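Local atomic coordinates of iron uptake protein A2 (Synechocystis sp., PDB entry 2VOZ), a protein that binds ferric iron in the periplasm and is probably a substrate-binding component of an ABC transporter that imports Fe(3+). Residues B[80-85]-B[279-284]; B[110-115]-B[122-127]; B[207-212]-B[239-244]. All blocks are in the same frame, centred on the assembly; numbering follows the deposited sequence.

Contact 1 of 3, residues B[80-85]-B[279-284]; sequences GDILFT and IAFLEY
With CG1 of I82 lying beside its backbone N (chi1 -60°) and CD1 bent round again by chi2, the ethyl arm of this strand residue reaches across to L282, while F281, whose CB is directed at the strand, keeps CG anti to the backbone N (chi1 180°), which sets CD2 near I82. The ethyl end does most of the touching. I82 CD1 lies 3.8 Å from L282 CD2 and 3.9 Å from L282 CG, and the two side chains pass alongside one another in opposite directions rather than meeting end on. Further back along the same arm, I82 CG1 approaches F281 CD2 obliquely at 4.3 Å, a looser contact. No hydrogen bond joins the two segments; the contact is wholly apolar.

Strand 82-86 runs between strand 35-40, parallel to it, and strand 261-268, antiparallel to it, and helix 275-285 packs over the face of this sheet, in the alpha/beta arrangement of a periplasmic binding protein lobe. A beta-branched isoleucine suits the extended strand, whereas the unbranched CB of F281 and L282 is easily accommodated in a helix. L282 also rests on V268, and I82 on L38 and A266, so that neighbouring strands extend the apolar layer. F281 also meets F54 edge-to-face and touches I36.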
ATOM      1  N   GLY B  80      12.689  23.262   4.491  1.00 13.15           N
ATOM      2  CA  GLY B  80      13.368  22.005   4.141  1.00 12.18           C
ATOM      3  C   GLY B  80      14.687  21.946   4.862  1.00 11.67           C
ATOM      4  O   GLY B  80      15.407  22.950   4.921  1.00 11.48           O
ATOM      5  N   ASP B  81      15.006  20.775   5.428  1.00 10.45           N
ATOM      6  CA  ASP B  81      16.309  20.542   6.030  1.00 10.68           C
ATOM      7  C   ASP B  81      17.257  19.838   5.062  1.00 10.61           C
ATOM      8  O   ASP B  81      18.415  20.213   4.927  1.00  9.78           O
ATOM      9  CB  ASP B  81      16.157  19.716   7.305  1.00 10.55           C
ATOM     10  CG  ASP B  81      15.560  20.543   8.446  1.00 12.83           C
ATOM     11  OD1 ASP B  81      16.157  21.603   8.713  1.00 16.66           O
ATOM     12  OD2 ASP B  81      14.515  20.157   9.043  1.00 15.64           O
ATOM     13  N   ILE B  82      16.738  18.796   4.423  1.00 10.61           N
ATOM     14  CA  ILE B  82      17.548  17.961   3.547  1.00 10.53           C
ATOM     15  C   ILE B  82      16.777  17.733   2.257  1.00 10.20           C
ATOM     16  O   ILE B  82      15.563  17.489   2.283  1.00 10.75           O
ATOM     17  CB  ILE B  82      17.764  16.536   4.155  1.00 10.79           C
ATOM     18  CG1 ILE B  82      18.476  16.538   5.514  1.00 13.73           C
ATOM     19  CG2 ILE B  82      18.489  15.598   3.142  1.00  8.08           C
ATOM     20  CD1 ILE B  82      19.924  16.731   5.441  1.00 16.64           C
ATOM     21  N   LEU B  83      17.483  17.791   1.127  1.00  9.91           N
ATOM     22  CA  LEU B  83      16.945  17.259  -0.115  1.00  9.03           C
ATOM     23  C   LEU B  83      17.741  16.014  -0.449  1.00  9.49           C
ATOM     24  O   LEU B  83      18.979  16.041  -0.547  1.00  9.60           O
ATOM     25  CB  LEU B  83      17.078  18.268  -1.252  1.00  8.88           C
ATOM     26  CG  LEU B  83      16.713  17.812  -2.659  1.00  9.61           C
ATOM     27  CD1 LEU B  83      15.190  17.487  -2.740  1.00  8.59           C
ATOM     28  CD2 LEU B  83      17.090  18.927  -3.662  1.00 11.21           C
ATOM     29  N   PHE B  84      17.001  14.944  -0.597  1.00  9.37           N
ATOM     30  CA  PHE B  84      17.554  13.665  -1.010  1.00  9.50           C
ATOM     31  C   PHE B  84      17.024  13.372  -2.400  1.00  9.92           C
ATOM     32  O   PHE B  84      15.793  13.381  -2.632  1.00  8.92           O
ATOM     33  CB  PHE B  84      17.119  12.539  -0.067  1.00  9.19           C
ATOM     34  CG  PHE B  84      17.813  11.250  -0.380  1.00  9.44           C
ATOM     35  CD1 PHE B  84      17.444  10.497  -1.510  1.00 11.20           C
ATOM     36  CD2 PHE B  84      18.897  10.860   0.369  1.00 10.46           C
ATOM     37  CE1 PHE B  84      18.161   9.336  -1.844  1.00 10.01           C
ATOM     38  CE2 PHE B  84      19.631   9.693   0.046  1.00  9.64           C
ATOM     39  CZ  PHE B  84      19.254   8.937  -1.038  1.00 12.20           C
ATOM     40  N   THR B  85      17.912  13.067  -3.350  1.00  9.30           N
ATOM     41  CA  THR B  85      17.442  12.741  -4.676  1.00  9.89           C
ATOM     42  C   THR B  85      18.368  11.740  -5.377  1.00  9.59           C
ATOM     43  O   THR B  85      19.357  11.266  -4.787  1.00  8.93           O
ATOM     44  CB  THR B  85      17.178  14.034  -5.508  1.00 10.22           C
ATOM     45  OG1 THR B  85      16.375  13.725  -6.649  1.00 14.06           O
ATOM     46  CG2 THR B  85      18.442  14.687  -5.932  1.00 11.72           C
ATOM     47  N   ILE B 279      22.550  17.575   9.714  1.00 10.32           N
ATOM     48  CA  ILE B 279      23.882  17.008   9.605  1.00 11.09           C
ATOM     49  C   ILE B 279      23.912  15.660  10.298  1.00 10.07           C
ATOM     50  O   ILE B 279      24.458  14.693   9.752  1.00 10.80           O
ATOM     51  CB  ILE B 279      24.953  17.985  10.147  1.00 10.78           C
ATOM     52  CG1 ILE B 279      24.981  19.249   9.251  1.00 10.00           C
ATOM     53  CG2 ILE B 279      26.333  17.273  10.342  1.00 12.12           C
ATOM     54  CD1 ILE B 279      25.796  20.347   9.862  1.00 15.47           C
ATOM     55  N   ALA B 280      23.283  15.574  11.470  1.00 10.80           N
ATOM     56  CA  ALA B 280      23.215  14.314  12.220  1.00 10.84           C
ATOM     57  C   ALA B 280      22.520  13.215  11.394  1.00 10.84           C
ATOM     58  O   ALA B 280      22.909  12.044  11.433  1.00 10.50           O
ATOM     59  CB  ALA B 280      22.486  14.532  13.553  1.00 11.30           C
ATOM     60  N   PHE B 281      21.504  13.625  10.651  1.00  9.84           N
ATOM     61  CA  PHE B 281      20.779  12.715   9.805  1.00 10.21           C
ATOM     62  C   PHE B 281      21.700  12.202   8.698  1.00  9.06           C
ATOM     63  O   PHE B 281      21.740  10.995   8.462  1.00 10.25           O
ATOM     64  CB  PHE B 281      19.539  13.362   9.201  1.00  9.60           C
ATOM     65  CG  PHE B 281      18.783  12.431   8.314  1.00 10.62           C
ATOM     66  CD1 PHE B 281      18.012  11.408   8.872  1.00 12.28           C
ATOM     67  CD2 PHE B 281      18.862  12.551   6.936  1.00 12.08           C
ATOM     68  CE1 PHE B 281      17.296  10.541   8.077  1.00 14.08           C
ATOM     69  CE2 PHE B 281      18.132  11.651   6.118  1.00 12.83           C
ATOM     70  CZ  PHE B 281      17.383  10.656   6.697  1.00 11.49           C
ATOM     71  N   LEU B 282      22.442  13.086   8.023  1.00  8.04           N
ATOM     72  CA  LEU B 282      23.398  12.633   6.977  1.00  8.58           C
ATOM     73  C   LEU B 282      24.404  11.666   7.557  1.00  7.87           C
ATOM     74  O   LEU B 282      24.692  10.625   6.965  1.00  9.24           O
ATOM     75  CB  LEU B 282      24.139  13.807   6.304  1.00  9.06           C
ATOM     76  CG  LEU B 282      23.267  14.793   5.509  1.00 11.81           C
ATOM     77  CD1 LEU B 282      24.213  15.843   4.982  1.00 13.83           C
ATOM     78  CD2 LEU B 282      22.492  14.066   4.385  1.00 15.16           C
ATOM     79  N   GLU B 283      24.898  11.961   8.753  1.00  8.68           N
ATOM     80  CA  GLU B 283      25.829  11.030   9.435  1.00  9.40           C
ATOM     81  C   GLU B 283      25.200   9.671   9.692  1.00  9.94           C
ATOM     82  O   GLU B 283      25.849   8.609   9.518  1.00 10.21           O
ATOM     83  CB  GLU B 283      26.382  11.635  10.744  1.00 10.54           C
ATOM     84  CG  GLU B 283      27.260  12.851  10.414  1.00  9.59           C
ATOM     85  CD  GLU B 283      27.716  13.679  11.620  1.00 13.76           C
ATOM     86  OE1 GLU B 283      27.207  13.482  12.757  1.00 16.42           O
ATOM     87  OE2 GLU B 283      28.593  14.550  11.389  1.00 16.42           O
ATOM     88  N   TYR B 284      23.946   9.697  10.130  1.00  9.68           N
ATOM     89  CA  TYR B 284      23.211   8.475  10.360  1.00  9.87           C
ATOM     90  C   TYR B 284      23.051   7.658   9.069  1.00  9.60           C
ATOM     91  O   TYR B 284      23.277   6.457   9.078  1.00 10.35           O
ATOM     92  CB  TYR B 284      21.853   8.791  10.992  1.00 10.30           C
ATOM     93  CG  TYR B 284      20.915   7.606  11.004  1.00 10.12           C
ATOM     94  CD1 TYR B 284      21.117   6.532  11.890  1.00 11.46           C
ATOM     95  CD2 TYR B 284      19.803   7.584  10.136  1.00 11.45           C
ATOM     96  CE1 TYR B 284      20.255   5.445  11.891  1.00 11.07           C
ATOM     97  CE2 TYR B 284      18.920   6.485  10.137  1.00  9.42           C
ATOM     98  CZ  TYR B 284      19.151   5.445  11.032  1.00 11.10           C
ATOM     99  OH  TYR B 284      18.249   4.374  11.006  1.00 13.63           O
TER

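Contact 2 of 3, residues B[110-115]-B[122-127]; sequences ERIPEN and LWYGFT
A backbone carbonyl sits in the middle of an otherwise apolar contact: G125 O is buried against the methyl end of I112, and no hydrogen-bond partner for it is found. I112 CD1 is 3.6 Å from G125 O, and the branch methyl I112 CG2 approaches the same oxygen at 3.8 Å. These are van der Waals contacts of carbon with oxygen.

I112 carries the whole of its segment's side of the contact. Helix 106-111 has ended by this residue, and its side chain is directed at strand 124-136. CG1 stands anti to the carbonyl carbon (chi1 -62°) and chi2 is fully extended, which pushes CD1 out among three consecutive strand residues. Besides the carbonyl, that one methyl meets Y124 CB at 3.8 Å and F126 CE1 at 3.7 Å, approaching both rings obliquely. Isoleucine suits the place because its long arm carries CD1 to the strand while the CG2 branch rests against G125 O. G125 itself takes part through its backbone, by that carbonyl oxygen.

The strand is irregular here: two residues, F126 and T127, stand opposite the single S264 of strand 261-268, which makes a classic beta bulge. F126 begins by pointing away from I112, yet CE1 and CZ of its ring come back to I112 CD1, and the ring also packs on L282, L285 and F294. Just before I112, R111 forms a salt bridge with D288.

Cohesion between 110-115 and 122-127 therefore rests on dispersion and the exclusion of water, with the buried carbonyl probably exacting some cost in desolvation.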
ATOM      1  N   GLU B 110      35.250  11.041   6.563  1.00 16.84           N
ATOM      2  CA  GLU B 110      36.024   9.827   6.811  0.50 16.64           C
ATOM      3  C   GLU B 110      35.377   8.609   6.168  1.00 16.74           C
ATOM      4  O   GLU B 110      36.089   7.697   5.673  1.00 17.14           O
ATOM      5  CB  GLU B 110      36.195   9.601   8.307  0.50 17.09           C
ATOM      6  CG  GLU B 110      37.101  10.617   8.976  0.50 16.75           C
ATOM      7  CD  GLU B 110      38.588  10.347   8.780  0.50 18.39           C
ATOM      8  OE1 GLU B 110      39.366  11.309   8.977  0.50 17.84           O
ATOM      9  OE2 GLU B 110      38.971   9.193   8.454  0.50 17.28           O
ATOM     10  N   ARG B 111      34.043   8.587   6.123  1.00 14.86           N
ATOM     11  CA  ARG B 111      33.344   7.359   5.714  1.00 15.39           C
ATOM     12  C   ARG B 111      32.964   7.296   4.249  1.00 14.29           C
ATOM     13  O   ARG B 111      33.125   6.256   3.613  1.00 14.65           O
ATOM     14  CB  ARG B 111      32.094   7.140   6.571  1.00 15.18           C
ATOM     15  CG  ARG B 111      32.449   6.853   8.038  1.00 15.51           C
ATOM     16  CD  ARG B 111      31.216   6.778   8.951  1.00 17.83           C
ATOM     17  NE  ARG B 111      30.322   5.706   8.500  1.00 21.06           N
ATOM     18  CZ  ARG B 111      30.522   4.398   8.702  1.00 21.67           C
ATOM     19  NH1 ARG B 111      31.587   3.973   9.383  1.00 23.00           N
ATOM     20  NH2 ARG B 111      29.648   3.511   8.226  1.00 14.11           N
ATOM     21  N   ILE B 112      32.455   8.402   3.729  1.00 12.71           N
ATOM     22  CA  ILE B 112      31.989   8.407   2.340  1.00 12.73           C
ATOM     23  C   ILE B 112      33.174   8.600   1.399  1.00 12.33           C
ATOM     24  O   ILE B 112      33.919   9.596   1.535  1.00 12.45           O
ATOM     25  CB  ILE B 112      30.911   9.482   2.120  1.00 12.13           C
ATOM     26  CG1 ILE B 112      29.695   9.169   3.014  1.00 13.70           C
ATOM     27  CG2 ILE B 112      30.516   9.525   0.634  1.00 11.81           C
ATOM     28  CD1 ILE B 112      28.557  10.168   2.868  1.00 15.51           C
ATOM     29  N   PRO B 113      33.365   7.670   0.435  1.00 12.78           N
ATOM     30  CA  PRO B 113      34.456   7.818  -0.505  1.00 12.64           C
ATOM     31  C   PRO B 113      34.484   9.218  -1.095  1.00 13.08           C
ATOM     32  O   PRO B 113      33.431   9.740  -1.494  1.00 12.18           O
ATOM     33  CB  PRO B 113      34.100   6.791  -1.595  1.00 13.19           C
ATOM     34  CG  PRO B 113      33.498   5.705  -0.815  1.00 13.84           C
ATOM     35  CD  PRO B 113      32.619   6.413   0.180  1.00 11.78           C
ATOM     36  N   GLU B 114      35.685   9.809  -1.158  1.00 12.22           N
ATOM     37  CA  GLU B 114      35.829  11.153  -1.706  1.00 12.25           C
ATOM     38  C   GLU B 114      35.143  11.344  -3.074  1.00 11.80           C
ATOM     39  O   GLU B 114      34.577  12.388  -3.337  1.00 11.64           O
ATOM     40  CB  GLU B 114      37.330  11.501  -1.803  1.00 11.67           C
ATOM     41  CG  GLU B 114      37.614  12.948  -2.189  1.00 16.94           C
ATOM     42  N   ASN B 115      35.191  10.335  -3.938  1.00 11.14           N
ATOM     43  CA  ASN B 115      34.635  10.510  -5.297  1.00 11.14           C
ATOM     44  C   ASN B 115      33.118  10.380  -5.373  1.00 11.17           C
ATOM     45  O   ASN B 115      32.513  10.668  -6.417  1.00 12.36           O
ATOM     46  CB  ASN B 115      35.308   9.577  -6.309  1.00 11.57           C
ATOM     47  CG  ASN B 115      34.843   8.164  -6.203  1.00 12.93           C
ATOM     48  OD1 ASN B 115      35.011   7.517  -5.184  1.00 15.59           O
ATOM     49  ND2 ASN B 115      34.223   7.673  -7.270  1.00 15.57           N
ATOM     50  N   LEU B 122      28.775  20.070  -0.533  1.00 10.44           N
ATOM     51  CA  LEU B 122      27.400  20.499  -0.775  1.00 10.23           C
ATOM     52  C   LEU B 122      26.409  19.343  -0.713  1.00 10.48           C
ATOM     53  O   LEU B 122      25.252  19.535  -0.347  1.00 10.49           O
ATOM     54  CB  LEU B 122      27.310  21.188  -2.130  1.00 11.83           C
ATOM     55  CG  LEU B 122      27.917  22.592  -2.243  1.00 13.18           C
ATOM     56  CD1 LEU B 122      27.812  23.082  -3.690  1.00 17.64           C
ATOM     57  CD2 LEU B 122      27.212  23.525  -1.269  1.00 14.74           C
ATOM     58  N   TRP B 123      26.860  18.153  -1.123  1.00  9.90           N
ATOM     59  CA  TRP B 123      25.995  16.967  -1.056  1.00  9.34           C
ATOM     60  C   TRP B 123      26.847  15.704  -1.079  1.00  8.29           C
ATOM     61  O   TRP B 123      28.060  15.755  -1.390  1.00  8.45           O
ATOM     62  CB  TRP B 123      24.925  16.983  -2.160  1.00  9.87           C
ATOM     63  CG  TRP B 123      25.430  17.219  -3.580  1.00  8.91           C
ATOM     64  CD1 TRP B 123      25.287  18.372  -4.313  1.00 10.06           C
ATOM     65  CD2 TRP B 123      26.146  16.297  -4.418  1.00 10.29           C
ATOM     66  NE1 TRP B 123      25.853  18.217  -5.556  1.00 11.15           N
ATOM     67  CE2 TRP B 123      26.379  16.954  -5.650  1.00 10.86           C
ATOM     68  CE3 TRP B 123      26.603  14.975  -4.254  1.00 10.88           C
ATOM     69  CZ2 TRP B 123      27.058  16.352  -6.701  1.00 12.21           C
ATOM     70  CZ3 TRP B 123      27.306  14.360  -5.329  1.00 11.93           C
ATOM     71  CH2 TRP B 123      27.515  15.070  -6.534  1.00 11.44           C
ATOM     72  N   TYR B 124      26.201  14.581  -0.733  1.00  7.90           N
ATOM     73  CA  TYR B 124      26.912  13.343  -0.403  1.00  9.09           C
ATOM     74  C   TYR B 124      26.161  12.169  -0.988  1.00  9.56           C
ATOM     75  O   TYR B 124      24.941  12.106  -0.865  1.00  9.53           O
ATOM     76  CB  TYR B 124      26.971  13.172   1.136  1.00  9.48           C
ATOM     77  CG  TYR B 124      27.727  14.313   1.738  1.00 11.77           C
ATOM     78  CD1 TYR B 124      27.104  15.518   1.991  1.00 11.03           C
ATOM     79  CD2 TYR B 124      29.097  14.198   1.989  1.00  8.66           C
ATOM     80  CE1 TYR B 124      27.844  16.634   2.527  1.00 10.84           C
ATOM     81  CE2 TYR B 124      29.847  15.287   2.499  1.00 11.17           C
ATOM     82  CZ  TYR B 124      29.212  16.487   2.762  1.00 11.59           C
ATOM     83  OH  TYR B 124      29.928  17.549   3.252  1.00 13.83           O
ATOM     84  N   GLY B 125      26.868  11.261  -1.651  1.00  9.41           N
ATOM     85  CA  GLY B 125      26.205  10.013  -2.110  1.00  9.25           C
ATOM     86  C   GLY B 125      25.993   9.062  -0.947  1.00  9.03           C
ATOM     87  O   GLY B 125      26.866   8.924  -0.073  1.00  8.90           O
ATOM     88  N   PHE B 126      24.792   8.472  -0.895  1.00  8.79           N
ATOM     89  CA  PHE B 126      24.489   7.466   0.109  1.00  9.28           C
ATOM     90  C   PHE B 126      24.236   6.067  -0.437  1.00  9.57           C
ATOM     91  O   PHE B 126      24.342   5.103   0.324  1.00 10.37           O
ATOM     92  CB  PHE B 126      23.354   7.932   1.010  1.00  9.53           C
ATOM     93  CG  PHE B 126      23.757   9.070   1.865  1.00  9.73           C
ATOM     94  CD1 PHE B 126      24.574   8.842   3.001  1.00  8.85           C
ATOM     95  CD2 PHE B 126      23.425  10.361   1.512  1.00  9.05           C
ATOM     96  CE1 PHE B 126      24.988   9.905   3.799  1.00  9.43           C
ATOM     97  CE2 PHE B 126      23.870  11.437   2.279  1.00  8.49           C
ATOM     98  CZ  PHE B 126      24.638  11.203   3.427  1.00  8.80           C
ATOM     99  N   THR B 127      23.873   5.953  -1.715  1.00  8.48           N
ATOM    100  CA  THR B 127      23.877   4.640  -2.387  1.00  8.29           C
ATOM    101  C   THR B 127      24.506   4.848  -3.738  1.00  7.81           C
ATOM    102  O   THR B 127      24.622   5.990  -4.200  1.00  7.82           O
ATOM    103  CB  THR B 127      22.435   4.086  -2.590  1.00  9.56           C
ATOM    104  OG1 THR B 127      21.762   4.923  -3.525  1.00 13.02           O
ATOM    105  CG2 THR B 127      21.700   4.048  -1.258  1.00 13.58           C
TER

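Contact 3 of 3, residues B[207-212]-B[239-244]; sequences AQIRAI and QEVVEK
V241 turns its CB toward helix 205-213, and from there its two methyls part company. CB itself only sets the fork: chi1 of 177° places CG1 anti to the backbone N and CG2 beside it. CG1 meets I209 CG2 at 3.8 Å, methyl against methyl, with the two side chains crossing at about a right angle. CG2 meets R210 NH1 at 3.7 Å, coming obliquely to the guanidinium group, and again the side chains cross nearly perpendicularly. This is a van der Waals contact, not a bond. The short, forked valine thus fits where the helices come close, with R210 CA and V241 CA 6.3 Å apart, and its two branches serve two successive residues of the facing helix.

R210 suits its place because its long chain carries the guanidinium past V241 to acidic partners. The chain is extended from CG to NE, and NH2 makes a salt bridge with D238, one helical turn before V241 on helix 236-244. NE makes a second with E66 of the third subunit, another copy of this protein. Two carboxylates on different sides of the interface would be expected to hold the group's orientation and stabilise its positive charge.

L230 of helix 224-232 packs against both V241 and R210. I209 leans on Y134 and lies about 4 Å, side chain to side chain, from Y226, one of the residues that bind the iron cation. The arrangement is that of two helices packed in one lobe of a periplasmic binding protein, beside a tyrosine of its ferric site, empty in this apo structure.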
ATOM      1  N   ALA B 207      12.554  -1.498 -20.067  1.00  7.80           N
ATOM      2  CA  ALA B 207      12.077  -1.689 -21.455  1.00  8.47           C
ATOM      3  C   ALA B 207      13.233  -2.075 -22.383  1.00  8.85           C
ATOM      4  O   ALA B 207      13.058  -2.833 -23.345  1.00  8.30           O
ATOM      5  CB  ALA B 207      11.366  -0.386 -22.000  1.00  9.20           C
ATOM      6  N   GLN B 208      14.428  -1.521 -22.148  1.00  7.97           N
ATOM      7  CA  GLN B 208      15.580  -1.897 -23.003  1.00  7.47           C
ATOM      8  C   GLN B 208      16.003  -3.357 -22.768  1.00  8.23           C
ATOM      9  O   GLN B 208      16.371  -4.088 -23.690  1.00  8.97           O
ATOM     10  CB  GLN B 208      16.760  -0.947 -22.770  1.00  8.41           C
ATOM     11  CG  GLN B 208      16.322   0.532 -22.653  1.00  9.87           C
ATOM     12  CD  GLN B 208      15.431   0.969 -23.817  1.00 11.10           C
ATOM     13  OE1 GLN B 208      15.673   0.600 -24.974  1.00  9.67           O
ATOM     14  NE2 GLN B 208      14.426   1.798 -23.522  1.00 10.34           N
ATOM     15  N   ILE B 209      15.973  -3.766 -21.511  1.00  7.86           N
ATOM     16  CA  ILE B 209      16.365  -5.157 -21.174  1.00  8.13           C
ATOM     17  C   ILE B 209      15.326  -6.093 -21.804  1.00  8.91           C
ATOM     18  O   ILE B 209      15.685  -7.093 -22.450  1.00  9.69           O
ATOM     19  CB  ILE B 209      16.385  -5.342 -19.662  1.00  7.87           C
ATOM     20  CG1 ILE B 209      17.369  -4.338 -19.030  1.00  7.17           C
ATOM     21  CG2 ILE B 209      16.816  -6.772 -19.278  1.00  7.88           C
ATOM     22  CD1 ILE B 209      17.375  -4.392 -17.481  1.00 10.37           C
ATOM     23  N   ARG B 210      14.048  -5.748 -21.650  1.00  8.38           N
ATOM     24  CA  ARG B 210      12.997  -6.590 -22.235  1.00  8.56           C
ATOM     25  C   ARG B 210      13.069  -6.638 -23.752  1.00  8.75           C
ATOM     26  O   ARG B 210      12.745  -7.673 -24.358  1.00 10.62           O
ATOM     27  CB  ARG B 210      11.625  -6.129 -21.794  1.00  8.46           C
ATOM     28  CG  ARG B 210      11.383  -6.360 -20.302  1.00  8.09           C
ATOM     29  CD  ARG B 210       9.884  -6.066 -20.030  1.00  7.53           C
ATOM     30  NE  ARG B 210       9.608  -5.978 -18.608  1.00  8.79           N
ATOM     31  CZ  ARG B 210       9.371  -7.033 -17.821  1.00 10.60           C
ATOM     32  NH1 ARG B 210       9.387  -8.279 -18.329  1.00  8.01           N
ATOM     33  NH2 ARG B 210       9.125  -6.845 -16.516  1.00 10.63           N
ATOM     34  N   ALA B 211      13.532  -5.538 -24.349  1.00  9.25           N
ATOM     35  CA  ALA B 211      13.609  -5.445 -25.825  1.00  9.63           C
ATOM     36  C   ALA B 211      14.640  -6.449 -26.357  1.00  9.86           C
ATOM     37  O   ALA B 211      14.473  -6.979 -27.457  1.00 11.56           O
ATOM     38  CB  ALA B 211      13.938  -4.009 -26.266  1.00  8.24           C
ATOM     39  N   ILE B 212      15.674  -6.743 -25.562  1.00 10.11           N
ATOM     40  CA  ILE B 212      16.665  -7.759 -25.969  1.00  9.38           C
ATOM     41  C   ILE B 212      15.949  -9.088 -25.997  1.00 11.01           C
ATOM     42  O   ILE B 212      16.089  -9.840 -26.961  1.00 11.08           O
ATOM     43  CB  ILE B 212      17.843  -7.823 -25.006  1.00  9.91           C
ATOM     44  CG1 ILE B 212      18.579  -6.469 -25.002  1.00  8.12           C
ATOM     45  CG2 ILE B 212      18.839  -8.953 -25.424  1.00  9.68           C
ATOM     46  CD1 ILE B 212      19.728  -6.420 -23.934  1.00 10.92           C
ATOM     47  N   GLN B 239      11.312 -14.000 -15.190  1.00 10.22           N
ATOM     48  CA  GLN B 239      12.378 -15.004 -15.143  1.00 10.30           C
ATOM     49  C   GLN B 239      12.825 -15.342 -16.577  1.00 11.25           C
ATOM     50  O   GLN B 239      13.993 -15.633 -16.810  1.00 11.04           O
ATOM     51  CB  GLN B 239      11.836 -16.241 -14.440  1.00 11.18           C
ATOM     52  CG  GLN B 239      11.626 -16.018 -12.976  1.00 11.05           C
ATOM     53  CD  GLN B 239      12.895 -15.520 -12.300  1.00 12.35           C
ATOM     54  OE1 GLN B 239      13.993 -15.967 -12.621  1.00 14.37           O
ATOM     55  NE2 GLN B 239      12.736 -14.561 -11.374  1.00 12.06           N
ATOM     56  N   GLU B 240      11.889 -15.282 -17.535  1.00 10.90           N
ATOM     57  CA  GLU B 240      12.260 -15.557 -18.923  1.00 12.21           C
ATOM     58  C   GLU B 240      13.254 -14.533 -19.424  1.00 11.63           C
ATOM     59  O   GLU B 240      14.179 -14.857 -20.161  1.00 13.08           O
ATOM     60  CB  GLU B 240      11.071 -15.592 -19.872  1.00 13.37           C
ATOM     61  CG  GLU B 240      11.543 -16.182 -21.190  1.00 17.53           C
ATOM     62  CD  GLU B 240      10.414 -16.428 -22.163  1.00 23.64           C
ATOM     63  OE1 GLU B 240      10.368 -15.701 -23.173  1.00 26.92           O
ATOM     64  OE2 GLU B 240       9.590 -17.336 -21.889  1.00 27.89           O
ATOM     65  N   VAL B 241      13.029 -13.266 -19.051  1.00 10.65           N
ATOM     66  CA  VAL B 241      13.952 -12.203 -19.442  1.00 10.50           C
ATOM     67  C   VAL B 241      15.357 -12.467 -18.861  1.00 10.44           C
ATOM     68  O   VAL B 241      16.353 -12.306 -19.560  1.00 10.15           O
ATOM     69  CB  VAL B 241      13.450 -10.828 -18.970  1.00 10.82           C
ATOM     70  CG1 VAL B 241      14.468  -9.728 -19.309  1.00 11.54           C
ATOM     71  CG2 VAL B 241      12.066 -10.507 -19.586  1.00 11.38           C
ATOM     72  N   VAL B 242      15.418 -12.859 -17.583  1.00  9.56           N
ATOM     73  CA  VAL B 242      16.738 -13.075 -16.973  0.50 11.22           C
ATOM     74  C   VAL B 242      17.384 -14.351 -17.564  1.00 10.33           C
ATOM     75  O   VAL B 242      18.605 -14.437 -17.619  1.00 11.31           O
ATOM     76  CB  VAL B 242      16.728 -13.034 -15.445  0.50 11.00           C
ATOM     77  CG1 VAL B 242      16.195 -11.683 -14.961  0.50 10.98           C
ATOM     78  CG2 VAL B 242      15.914 -14.181 -14.870  0.50 10.42           C
ATOM     79  N   GLU B 243      16.575 -15.260 -18.100  1.00 11.52           N
ATOM     80  CA  GLU B 243      17.132 -16.443 -18.775  1.00 12.36           C
ATOM     81  C   GLU B 243      17.716 -16.091 -20.103  1.00 11.99           C
ATOM     82  O   GLU B 243      18.582 -16.793 -20.591  1.00 14.33           O
ATOM     83  CB  GLU B 243      16.068 -17.523 -18.952  1.00 13.33           C
ATOM     84  CG  GLU B 243      16.005 -18.381 -17.685  1.00 19.01           C
ATOM     85  CD  GLU B 243      14.634 -18.958 -17.409  1.00 26.16           C
ATOM     86  OE1 GLU B 243      13.773 -18.956 -18.336  1.00 31.40           O
ATOM     87  OE2 GLU B 243      14.419 -19.404 -16.245  1.00 30.01           O
ATOM     88  N   LYS B 244      17.215 -15.026 -20.704  1.00 10.85           N
ATOM     89  CA  LYS B 244      17.558 -14.675 -22.083  1.00 11.18           C
ATOM     90  C   LYS B 244      18.604 -13.581 -22.194  1.00 11.59           C
ATOM     91  O   LYS B 244      19.237 -13.414 -23.237  1.00 11.46           O
ATOM     92  CB  LYS B 244      16.310 -14.276 -22.857  1.00 11.27           C
ATOM     93  CG  LYS B 244      15.453 -15.495 -23.201  1.00 14.97           C
ATOM     94  CD  LYS B 244      14.261 -15.110 -24.056  1.00 18.72           C
ATOM     95  CE  LYS B 244      13.495 -16.368 -24.470  1.00 21.43           C
ATOM     96  NZ  LYS B 244      14.310 -17.105 -25.480  1.00 22.46           N
TER

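Overall arrangement
All three contacts are buried and none has a hydrogen bond between its segments, yet they differ in place. Contacts 1 and 2 are neighbours, their centres 12 Å apart; they reach the same sheet and touch directly, L282 O lying 3.3 Å from F126 CE1. In both, an isoleucine supplies one side, but contact 1 joins helix to strand, whereas contact 2 sets a helix exit against a bulged strand and buries a carbonyl. Contact 3 lies on the opposite side of the chain's centre, its centre 37 Å from that of contact 1. It joins two helices and, though buried, borders another subunit through its arginine R210, whereas no other chain touches the segments of contact 2.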